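Local coordinates for protein NAD-dependent dehydrogenase (Rhizobium meliloti, PDB 4Z0P) that reduces glyoxylate and hydroxypyruvate using NADPH, as a member of the D-2-hydroxyacid dehydrogenase family, at residues L86-V95 against P309-V317; K5-K13 against F27-L35. All coordinates share one frame; numbering follows the deposited sequence.

Contact 1: L86-V95 against P309-V317. With NDP (NADPH dihydro-nicotinamide-adenine-dinucleotide phosphate), chain H.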
loop_
_atom_site.group_PDB
_atom_site.type_symbol
_atom_site.label_atom_id
_atom_site.label_comp_id
_atom_site.label_asym_id
_atom_site.label_seq_id
_atom_site.Cartn_x
_atom_site.Cartn_y
_atom_site.Cartn_z
ATOM N N LEU A 86 8.067 35.289 -17.522
ATOM C CA LEU A 86 7.602 35.067 -16.134
ATOM C C LEU A 86 7.867 36.330 -15.328
ATOM O O LEU A 86 8.989 36.819 -15.275
ATOM C CB LEU A 86 8.258 33.836 -15.488
ATOM C CG LEU A 86 7.832 33.562 -14.021
ATOM C CD1 LEU A 86 6.472 32.932 -13.910
ATOM C CD2 LEU A 86 8.866 32.671 -13.352
ATOM N N PRO A 87 6.808 36.917 -14.736
ATOM C CA PRO A 87 7.010 38.221 -14.112
ATOM C C PRO A 87 7.786 38.163 -12.822
ATOM O O PRO A 87 7.792 37.149 -12.130
ATOM C CB PRO A 87 5.573 38.736 -13.883
ATOM C CG PRO A 87 4.773 37.503 -13.783
ATOM C CD PRO A 87 5.376 36.574 -14.796
ATOM N N ASP A 88 8.436 39.281 -12.509
ATOM C CA ASP A 88 9.233 39.440 -11.303
ATOM C C ASP A 88 8.319 39.759 -10.110
ATOM O O ASP A 88 8.375 40.840 -9.528
ATOM C CB ASP A 88 10.276 40.550 -11.573
ATOM C CG ASP A 88 11.290 40.725 -10.462
ATOM O OD1 ASP A 88 11.525 39.790 -9.689
ATOM O OD2 ASP A 88 11.875 41.824 -10.376
ATOM N N VAL A 89 7.466 38.798 -9.760
ATOM C CA VAL A 89 6.502 38.923 -8.681
ATOM C C VAL A 89 6.471 37.548 -7.999
ATOM O O VAL A 89 6.998 36.586 -8.564
ATOM C CB VAL A 89 5.093 39.312 -9.217
ATOM C CG1 VAL A 89 5.119 40.618 -9.968
ATOM C CG2 VAL A 89 4.510 38.212 -10.112
ATOM N N PRO A 90 5.848 37.438 -6.820
ATOM C CA PRO A 90 5.871 36.153 -6.134
ATOM C C PRO A 90 5.226 35.034 -6.934
ATOM O O PRO A 90 4.180 35.243 -7.556
ATOM C CB PRO A 90 5.059 36.391 -4.861
ATOM C CG PRO A 90 5.137 37.866 -4.633
ATOM C CD PRO A 90 5.235 38.494 -5.985
ATOM N N LEU A 91 5.906 33.891 -6.935
ATOM C CA LEU A 91 5.392 32.654 -7.490
ATOM C C LEU A 91 5.077 31.723 -6.328
ATOM O O LEU A 91 5.985 31.352 -5.560
ATOM C CB LEU A 91 6.422 32.021 -8.425
ATOM C CG LEU A 91 6.140 30.601 -8.921
ATOM C CD1 LEU A 91 4.876 30.570 -9.761
ATOM C CD2 LEU A 91 7.326 30.130 -9.761
ATOM N N VAL A 92 3.804 31.350 -6.211
ATOM C CA VAL A 92 3.296 30.564 -5.098
ATOM C C VAL A 92 3.070 29.142 -5.584
ATOM O O VAL A 92 2.315 28.944 -6.537
ATOM C CB VAL A 92 1.957 31.134 -4.574
ATOM C CG1 VAL A 92 1.347 30.228 -3.509
ATOM C CG2 VAL A 92 2.168 32.535 -4.012
ATOM N N ARG A 93 3.688 28.151 -4.929
ATOM C CA ARG A 93 3.478 26.747 -5.329
ATOM C C ARG A 93 2.292 26.149 -4.578
ATOM O O ARG A 93 1.844 26.681 -3.571
ATOM C CB ARG A 93 4.764 25.922 -5.108
ATOM C CG ARG A 93 5.044 25.561 -3.658
ATOM C CD ARG A 93 6.498 25.168 -3.446
ATOM N NE ARG A 93 6.686 24.527 -2.159
ATOM C CZ ARG A 93 6.568 23.219 -1.939
ATOM N NH1 ARG A 93 6.253 22.372 -2.914
ATOM N NH2 ARG A 93 6.748 22.758 -0.724
ATOM N N PHE A 94 1.781 25.018 -5.059
ATOM C CA PHE A 94 0.661 24.342 -4.399
ATOM C C PHE A 94 1.163 23.401 -3.309
ATOM O O PHE A 94 1.972 22.515 -3.559
ATOM C CB PHE A 94 -0.143 23.561 -5.439
ATOM C CG PHE A 94 -1.447 22.959 -4.953
ATOM C CD1 PHE A 94 -2.284 23.606 -4.048
ATOM C CD2 PHE A 94 -1.853 21.718 -5.449
ATOM C CE1 PHE A 94 -3.474 23.034 -3.635
ATOM C CE2 PHE A 94 -3.058 21.155 -5.042
ATOM C CZ PHE A 94 -3.858 21.807 -4.134
ATOM N N VAL A 95 0.712 23.662 -2.085
ATOM C CA VAL A 95 0.985 22.820 -0.939
ATOM C C VAL A 95 -0.371 22.639 -0.275
ATOM O O VAL A 95 -1.032 23.627 0.020
ATOM C CB VAL A 95 1.958 23.509 0.033
ATOM C CG1 VAL A 95 2.128 22.695 1.312
ATOM C CG2 VAL A 95 3.322 23.694 -0.623
ATOM N N PRO A 309 1.830 38.274 4.469
ATOM C CA PRO A 309 2.774 37.602 3.575
ATOM C C PRO A 309 2.161 36.397 2.879
ATOM O O PRO A 309 1.448 35.627 3.511
ATOM C CB PRO A 309 3.917 37.151 4.497
ATOM C CG PRO A 309 3.484 37.422 5.890
ATOM C CD PRO A 309 2.343 38.382 5.848
ATOM N N LEU A 310 2.439 36.246 1.589
ATOM C CA LEU A 310 2.084 35.020 0.886
ATOM C C LEU A 310 2.822 33.839 1.492
ATOM O O LEU A 310 3.948 33.975 1.970
ATOM C CB LEU A 310 2.429 35.135 -0.605
ATOM C CG LEU A 310 1.578 36.119 -1.406
ATOM C CD1 LEU A 310 2.284 36.482 -2.705
ATOM C CD2 LEU A 310 0.214 35.513 -1.702
ATOM N N GLU A 311 2.185 32.679 1.450
ATOM C CA GLU A 311 2.780 31.419 1.913
ATOM C C GLU A 311 3.186 30.579 0.711
ATOM O O GLU A 311 2.606 30.711 -0.362
ATOM C CB GLU A 311 1.776 30.664 2.782
ATOM C CG GLU A 311 1.447 31.419 4.066
ATOM C CD GLU A 311 0.173 30.961 4.754
ATOM O OE1 GLU A 311 -0.781 30.518 4.087
ATOM O OE2 GLU A 311 0.121 31.073 5.987
ATOM N N HIS A 312 4.202 29.728 0.897
ATOM C CA HIS A 312 4.651 28.788 -0.132
ATOM C C HIS A 312 5.216 29.490 -1.358
ATOM O O HIS A 312 5.036 29.034 -2.478
ATOM C CB HIS A 312 3.532 27.812 -0.547
ATOM C CG HIS A 312 2.726 27.305 0.605
ATOM N ND1 HIS A 312 3.289 26.609 1.645
ATOM C CD2 HIS A 312 1.414 27.435 0.903
ATOM C CE1 HIS A 312 2.356 26.313 2.531
ATOM N NE2 HIS A 312 1.207 26.798 2.100
ATOM N N VAL A 313 5.952 30.571 -1.118
ATOM C CA VAL A 313 6.574 31.321 -2.200
ATOM C C VAL A 313 7.910 30.673 -2.557
ATOM O O VAL A 313 8.747 30.451 -1.697
ATOM C CB VAL A 313 6.793 32.782 -1.785
ATOM C CG1 VAL A 313 7.500 33.580 -2.881
ATOM C CG2 VAL A 313 5.456 33.427 -1.440
ATOM N N VAL A 314 8.120 30.448 -3.844
ATOM C CA VAL A 314 9.359 29.812 -4.260
ATOM C C VAL A 314 10.516 30.790 -4.405
ATOM O O VAL A 314 10.344 31.989 -4.652
ATOM C CB VAL A 314 9.195 28.966 -5.533
ATOM C CG1 VAL A 314 8.025 28.008 -5.361
ATOM C CG2 VAL A 314 9.037 29.830 -6.768
ATOM N N ASP A 315 11.713 30.238 -4.195
ATOM C CA ASP A 315 12.986 30.929 -4.417
ATOM C C ASP A 315 13.345 30.647 -5.871
ATOM O O ASP A 315 13.708 29.523 -6.210
ATOM C CB ASP A 315 14.040 30.336 -3.482
ATOM C CG ASP A 315 15.417 30.956 -3.663
ATOM O OD1 ASP A 315 15.705 31.529 -4.728
ATOM O OD2 ASP A 315 16.230 30.825 -2.730
ATOM N N LYS A 316 13.214 31.643 -6.743
ATOM C CA LYS A 316 13.392 31.428 -8.189
ATOM C C LYS A 316 14.832 31.088 -8.582
ATOM O O LYS A 316 15.070 30.438 -9.598
ATOM C CB LYS A 316 12.916 32.650 -8.989
ATOM C CG LYS A 316 11.418 32.898 -8.911
ATOM C CD LYS A 316 10.968 33.877 -9.981
ATOM C CE LYS A 316 9.525 34.309 -9.782
ATOM N NZ LYS A 316 9.385 35.286 -8.668
ATOM N N VAL A 317 15.787 31.554 -7.802
ATOM C CA VAL A 317 17.207 31.227 -8.026
ATOM C C VAL A 317 17.503 29.754 -7.695
ATOM O O VAL A 317 18.190 29.056 -8.453
ATOM C CB VAL A 317 18.104 32.178 -7.199
ATOM C CG1 VAL A 317 19.581 31.805 -7.322
ATOM C CG2 VAL A 317 17.887 33.616 -7.640
HETATM P PA NDP H . 9.650 20.735 -0.836
HETATM O O1A NDP H . 10.236 22.041 -1.349
HETATM O O2A NDP H . 8.786 20.797 0.379
HETATM O O5B NDP H . 10.882 19.785 -0.538
HETATM C C5B NDP H . 12.005 19.656 -1.385
HETATM C C4B NDP H . 13.055 18.869 -0.650
HETATM O O4B NDP H . 14.105 18.606 -1.578
HETATM C C3B NDP H . 13.688 19.612 0.525
HETATM O O3B NDP H . 13.949 18.658 1.549
HETATM C C2B NDP H . 14.981 20.138 -0.059
HETATM O O2B NDP H . 16.027 20.326 0.874
HETATM C C1B NDP H . 15.329 18.999 -0.981
HETATM N N9A NDP H . 16.308 19.444 -1.986
HETATM C C8A NDP H . 16.172 20.322 -3.000
HETATM N N7A NDP H . 17.265 20.484 -3.711
HETATM C C5A NDP H . 18.170 19.652 -3.113
HETATM C C6A NDP H . 19.527 19.371 -3.366
HETATM N N6A NDP H . 20.213 19.937 -4.386
HETATM N N1A NDP H . 20.163 18.473 -2.562
HETATM C C2A NDP H . 19.480 17.912 -1.553
HETATM N N3A NDP H . 18.202 18.110 -1.213
HETATM C C4A NDP H . 17.594 18.992 -2.049
HETATM O O3 NDP H . 8.910 20.099 -2.124
HETATM P PN NDP H . 7.684 19.044 -1.989
HETATM O O1N NDP H . 8.033 17.969 -1.016
HETATM O O2N NDP H . 6.395 19.768 -1.836
HETATM O O5D NDP H . 7.688 18.519 -3.492
HETATM C C5D NDP H . 8.820 17.825 -3.979
HETATM C C4D NDP H . 8.716 17.616 -5.483
HETATM O O4D NDP H . 7.790 16.569 -5.779
HETATM C C3D NDP H . 8.177 18.782 -6.301
HETATM O O3D NDP H . 9.206 19.766 -6.528
HETATM C C2D NDP H . 7.687 18.161 -7.594
HETATM O O2D NDP H . 8.736 18.151 -8.578
HETATM C C1D NDP H . 7.404 16.707 -7.137
HETATM N N1N NDP H . 5.995 16.333 -7.272
HETATM C C2N NDP H . 5.605 15.317 -8.137
HETATM C C3N NDP H . 4.302 14.941 -8.263
HETATM C C7N NDP H . 3.867 13.752 -9.068
HETATM O O7N NDP H . 2.656 13.651 -9.349
HETATM N N7N NDP H . 4.753 12.867 -9.471
HETATM C C4N NDP H . 3.259 15.675 -7.506
HETATM C C5N NDP H . 3.762 16.757 -6.623
HETATM C C6N NDP H . 5.048 17.033 -6.511
HETATM P P2B NDP H . 16.009 21.560 1.908
HETATM O O1X NDP H . 14.937 21.186 2.899
HETATM O O2X NDP H . 17.411 21.495 2.489
HETATM O O3X NDP H . 15.718 22.783 1.122
HETATM O O HOH W 1 10.654 37.465 -8.636
HETATM O O HOH W 2 8.753 33.850 -6.011
#
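At the outer strand 91-92 of the five-stranded parallel sheet, Val-92 and Val-313 meet in a single beta bridge that lays the C-terminal tail along the sheet edge. Two nearly straight backbone bonds make it: Val-314 N to Leu-91 O (2.9 Å) and Arg-93 N to His-312 O (2.9 Å). A water extends the pairing, taking a bond from Leu-91 N and giving one to Val-314 O. Further along, Lys-316 NZ hydrogen-bonds Val-89 O, but in one of two conformers, so this bond is provisional. Leu-310 CD1 meets Pro-90 CB (3.5 Å), the two side chains crossing at about a right angle. Arg-93 binds the NADPH: it runs extended from CG to NE and gives O2N of the coenzyme two bonds, 2.8 Å from NH1 and 3.2 Å from NH2; NH1 also bonds Ala-75 O. Val-95 CG2 lies over one face of this guanidinium and NADPH O1A over the other, which should limit its tilting. The same valine serves His-312 as well: its CB sits over the imidazole face, 3.7 Å from the ring centroid and 9° off the normal, while Glu-311 CB lies over the opposite face, toward its rim.

Contact 2: K5-K13 against F27-L35; sequences KSPVIVDLK and FPGREVIDL
Arg-30 NH1 has two partners: it donates to Ser-6 O (2.9 Å), which it meets on a lone pair and within its own guanidinium plane, and to a water that also takes the N-H of Ser-6. The long arm gets there because CG points away from the carbonyl carbon (chi1 -60°) and the chain then stays extended as far as NE, its CD brushing Val-8 CG2. The other terminal nitrogen, NH2, is salt-bridged to Glu-305, which may offset the nearby positive charge of Lys-5. A type II turn from Phe-27 to Arg-30 delivers the arginine to this spot.

From here the two strands run parallel in a ladder: Val-8 N bonds Glu-31 O, Ile-33 N bonds Val-8 O (2.9 Å), Val-10 N bonds Ile-33 O at an almost linear 177°, and Leu-35 N closes on Val-10 O (2.8 Å). On one face Val-10 CG2 touches Val-32 CG1 (3.7 Å), and Val-8 CG2 comes over the Phe-27 ring, offset toward its rim. Ile-9 and Ile-33 point to the other face; Ile-9 CG2 meets Leu-35 CD1 (3.8 Å), and Pro-7 CB adds a contact with Ile-33 CD1.

Strands 8-12 and 32-34 belong to a beta-alpha-beta unit. Its helix 16-23 packs on Val-10, Val-32 and Asp-34, helix 290-305 lies against Phe-27 and Leu-12, and strand 50-54 continues the sheet beyond strand 8-12.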
loop_
_atom_site.group_PDB
_atom_site.type_symbol
_atom_site.label_atom_id
_atom_site.label_comp_id
_atom_site.label_asym_id
_atom_site.label_seq_id
_atom_site.Cartn_x
_atom_site.Cartn_y
_atom_site.Cartn_z
ATOM N N LYS A 5 -13.154 44.073 -8.871
ATOM C CA LYS A 5 -12.102 43.125 -8.397
ATOM C C LYS A 5 -11.370 42.513 -9.580
ATOM O O LYS A 5 -11.960 42.298 -10.641
ATOM C CB LYS A 5 -12.718 41.999 -7.569
ATOM C CG LYS A 5 -13.291 42.423 -6.231
ATOM C CD LYS A 5 -13.622 41.212 -5.371
ATOM C CE LYS A 5 -13.888 41.598 -3.924
ATOM N NZ LYS A 5 -13.533 40.493 -2.994
ATOM N N SER A 6 -10.091 42.199 -9.396
ATOM C CA SER A 6 -9.349 41.557 -10.457
ATOM C C SER A 6 -9.963 40.213 -10.809
ATOM O O SER A 6 -10.307 39.428 -9.904
ATOM C CB SER A 6 -7.895 41.317 -10.059
ATOM O OG SER A 6 -7.251 40.603 -11.100
ATOM N N PRO A 7 -10.085 39.935 -12.117
ATOM C CA PRO A 7 -10.315 38.540 -12.513
ATOM C C PRO A 7 -9.184 37.600 -12.116
ATOM O O PRO A 7 -8.095 38.041 -11.692
ATOM C CB PRO A 7 -10.409 38.608 -14.050
ATOM C CG PRO A 7 -10.742 40.032 -14.363
ATOM C CD PRO A 7 -10.076 40.844 -13.283
ATOM N N VAL A 8 -9.444 36.305 -12.265
ATOM C CA VAL A 8 -8.433 35.281 -12.052
ATOM C C VAL A 8 -8.365 34.500 -13.339
ATOM O O VAL A 8 -9.389 34.011 -13.821
ATOM C CB VAL A 8 -8.773 34.305 -10.899
ATOM C CG1 VAL A 8 -7.677 33.260 -10.726
ATOM C CG2 VAL A 8 -8.956 35.055 -9.594
ATOM N N ILE A 9 -7.169 34.429 -13.905
ATOM C CA ILE A 9 -6.910 33.606 -15.086
ATOM C C ILE A 9 -6.620 32.174 -14.620
ATOM O O ILE A 9 -5.818 31.968 -13.716
ATOM C CB ILE A 9 -5.673 34.121 -15.833
ATOM C CG1 ILE A 9 -5.969 35.499 -16.440
ATOM C CG2 ILE A 9 -5.222 33.139 -16.904
ATOM C CD1 ILE A 9 -4.724 36.316 -16.738
ATOM N N VAL A 10 -7.266 31.220 -15.289
ATOM C CA VAL A 10 -7.066 29.785 -15.038
ATOM C C VAL A 10 -6.556 29.177 -16.360
ATOM O O VAL A 10 -7.254 29.181 -17.379
ATOM C CB VAL A 10 -8.367 29.107 -14.570
ATOM C CG1 VAL A 10 -8.170 27.599 -14.424
ATOM C CG2 VAL A 10 -8.828 29.704 -13.239
ATOM N N ASP A 11 -5.311 28.686 -16.335
ATOM C CA ASP A 11 -4.690 28.046 -17.506
ATOM C C ASP A 11 -4.013 26.763 -17.051
ATOM O O ASP A 11 -2.788 26.713 -16.888
ATOM C CB ASP A 11 -3.693 28.981 -18.186
ATOM C CG ASP A 11 -3.180 28.447 -19.483
ATOM O OD1 ASP A 11 -3.715 27.479 -20.030
ATOM O OD2 ASP A 11 -2.208 29.013 -19.989
ATOM N N LEU A 12 -4.837 25.733 -16.855
ATOM C CA LEU A 12 -4.420 24.488 -16.237
ATOM C C LEU A 12 -4.595 23.321 -17.164
ATOM O O LEU A 12 -5.729 22.966 -17.475
ATOM C CB LEU A 12 -5.290 24.214 -15.005
ATOM C CG LEU A 12 -5.160 25.193 -13.843
ATOM C CD1 LEU A 12 -6.218 24.904 -12.778
ATOM C CD2 LEU A 12 -3.777 25.135 -13.257
ATOM N N LYS A 13 -3.489 22.674 -17.544
ATOM C CA LYS A 13 -3.571 21.504 -18.400
ATOM C C LYS A 13 -3.799 20.283 -17.519
ATOM O O LYS A 13 -2.910 19.464 -17.336
ATOM C CB LYS A 13 -2.323 21.358 -19.265
ATOM C CG LYS A 13 -2.413 20.335 -20.373
ATOM C CD LYS A 13 -1.457 20.693 -21.516
ATOM C CE LYS A 13 -1.343 19.589 -22.560
ATOM N NZ LYS A 13 -0.322 18.568 -22.192
ATOM N N PHE A 27 -13.809 31.452 -6.633
ATOM C CA PHE A 27 -13.445 32.876 -6.658
ATOM C C PHE A 27 -14.666 33.801 -6.638
ATOM O O PHE A 27 -14.895 34.552 -7.578
ATOM C CB PHE A 27 -12.566 33.137 -7.877
ATOM C CG PHE A 27 -11.357 32.252 -7.928
ATOM C CD1 PHE A 27 -10.304 32.457 -7.053
ATOM C CD2 PHE A 27 -11.273 31.218 -8.848
ATOM C CE1 PHE A 27 -9.191 31.627 -7.078
ATOM C CE2 PHE A 27 -10.152 30.395 -8.881
ATOM C CZ PHE A 27 -9.118 30.602 -7.992
ATOM N N PRO A 28 -15.475 33.719 -5.573
ATOM C CA PRO A 28 -16.722 34.484 -5.568
ATOM C C PRO A 28 -16.445 35.978 -5.703
ATOM O O PRO A 28 -15.492 36.486 -5.113
ATOM C CB PRO A 28 -17.369 34.121 -4.222
ATOM C CG PRO A 28 -16.319 33.436 -3.428
ATOM C CD PRO A 28 -15.361 32.835 -4.398
ATOM N N GLY A 29 -17.229 36.649 -6.532
ATOM C CA GLY A 29 -17.078 38.086 -6.750
ATOM C C GLY A 29 -16.058 38.473 -7.814
ATOM O O GLY A 29 -15.904 39.663 -8.093
ATOM N N ARG A 30 -15.362 37.497 -8.409
ATOM C CA ARG A 30 -14.362 37.749 -9.458
ATOM C C ARG A 30 -14.749 37.023 -10.722
ATOM O O ARG A 30 -15.249 35.911 -10.668
ATOM C CB ARG A 30 -12.980 37.217 -9.047
ATOM C CG ARG A 30 -12.424 37.819 -7.784
ATOM C CD ARG A 30 -11.087 37.224 -7.431
ATOM N NE ARG A 30 -10.633 37.789 -6.166
ATOM C CZ ARG A 30 -10.001 38.949 -6.023
ATOM N NH1 ARG A 30 -9.687 39.715 -7.064
ATOM N NH2 ARG A 30 -9.659 39.348 -4.811
ATOM N N GLU A 31 -14.461 37.634 -11.855
ATOM C CA GLU A 31 -14.563 36.958 -13.132
ATOM C C GLU A 31 -13.449 35.916 -13.192
ATOM O O GLU A 31 -12.318 36.206 -12.807
ATOM C CB GLU A 31 -14.422 37.944 -14.285
ATOM C CG GLU A 31 -14.651 37.287 -15.640
ATOM C CD GLU A 31 -14.422 38.200 -16.836
ATOM O OE1 GLU A 31 -14.013 39.370 -16.666
ATOM O OE2 GLU A 31 -14.640 37.705 -17.965
ATOM N N VAL A 32 -13.784 34.696 -13.629
ATOM C CA VAL A 32 -12.811 33.616 -13.793
ATOM C C VAL A 32 -12.694 33.413 -15.295
ATOM O O VAL A 32 -13.695 33.254 -15.970
ATOM C CB VAL A 32 -13.266 32.322 -13.098
ATOM C CG1 VAL A 32 -12.231 31.229 -13.300
ATOM C CG2 VAL A 32 -13.464 32.590 -11.613
ATOM N N ILE A 33 -11.473 33.460 -15.813
ATOM C CA ILE A 33 -11.206 33.388 -17.243
ATOM C C ILE A 33 -10.434 32.086 -17.464
ATOM O O ILE A 33 -9.220 32.032 -17.255
ATOM C CB ILE A 33 -10.404 34.615 -17.714
ATOM C CG1 ILE A 33 -11.143 35.907 -17.375
ATOM C CG2 ILE A 33 -10.152 34.543 -19.193
ATOM C CD1 ILE A 33 -10.338 37.162 -17.599
ATOM N N ASP A 34 -11.160 31.040 -17.872
ATOM C CA ASP A 34 -10.582 29.733 -18.115
ATOM C C ASP A 34 -10.082 29.678 -19.550
ATOM O O ASP A 34 -10.880 29.641 -20.503
ATOM C CB ASP A 34 -11.620 28.645 -17.881
ATOM C CG ASP A 34 -11.083 27.242 -18.092
ATOM O OD1 ASP A 34 -9.887 27.046 -18.404
ATOM O OD2 ASP A 34 -11.902 26.289 -17.949
ATOM N N LEU A 35 -8.771 29.648 -19.702
ATOM C CA LEU A 35 -8.161 29.650 -21.023
ATOM C C LEU A 35 -8.294 28.344 -21.806
ATOM O O LEU A 35 -7.937 28.291 -22.986
ATOM C CB LEU A 35 -6.728 30.150 -20.971
ATOM C CG LEU A 35 -6.519 31.565 -20.410
ATOM C CD1 LEU A 35 -5.061 32.009 -20.524
ATOM C CD2 LEU A 35 -7.402 32.609 -21.097
HETATM O O HOH W 3 -13.675 40.397 -11.870
HETATM O O HOH W 4 -8.880 42.507 -6.723
HETATM O O HOH W 5 -7.551 25.810 -17.933
#

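In the fold
Starting at the N terminus, the chain makes strand 8-12, passes through helix 16-23 and returns as strand 32-34; contact 2 closes this short loop of 13 residues. Strands 50-54, 69-72 and 91-92 then build the same sheet outward in the other direction. Contact 1 closes a far longer loop of 213 residues, which takes in the seven-stranded sheet of the coenzyme-binding part and comes back through helix 290-305. The contacts follow in series, neither nesting nor crossing. Their centres are about 19 Å apart, one at each edge of the five-stranded sheet, and helix 290-305 touches residues of both, tying the tail to the N-terminal strands.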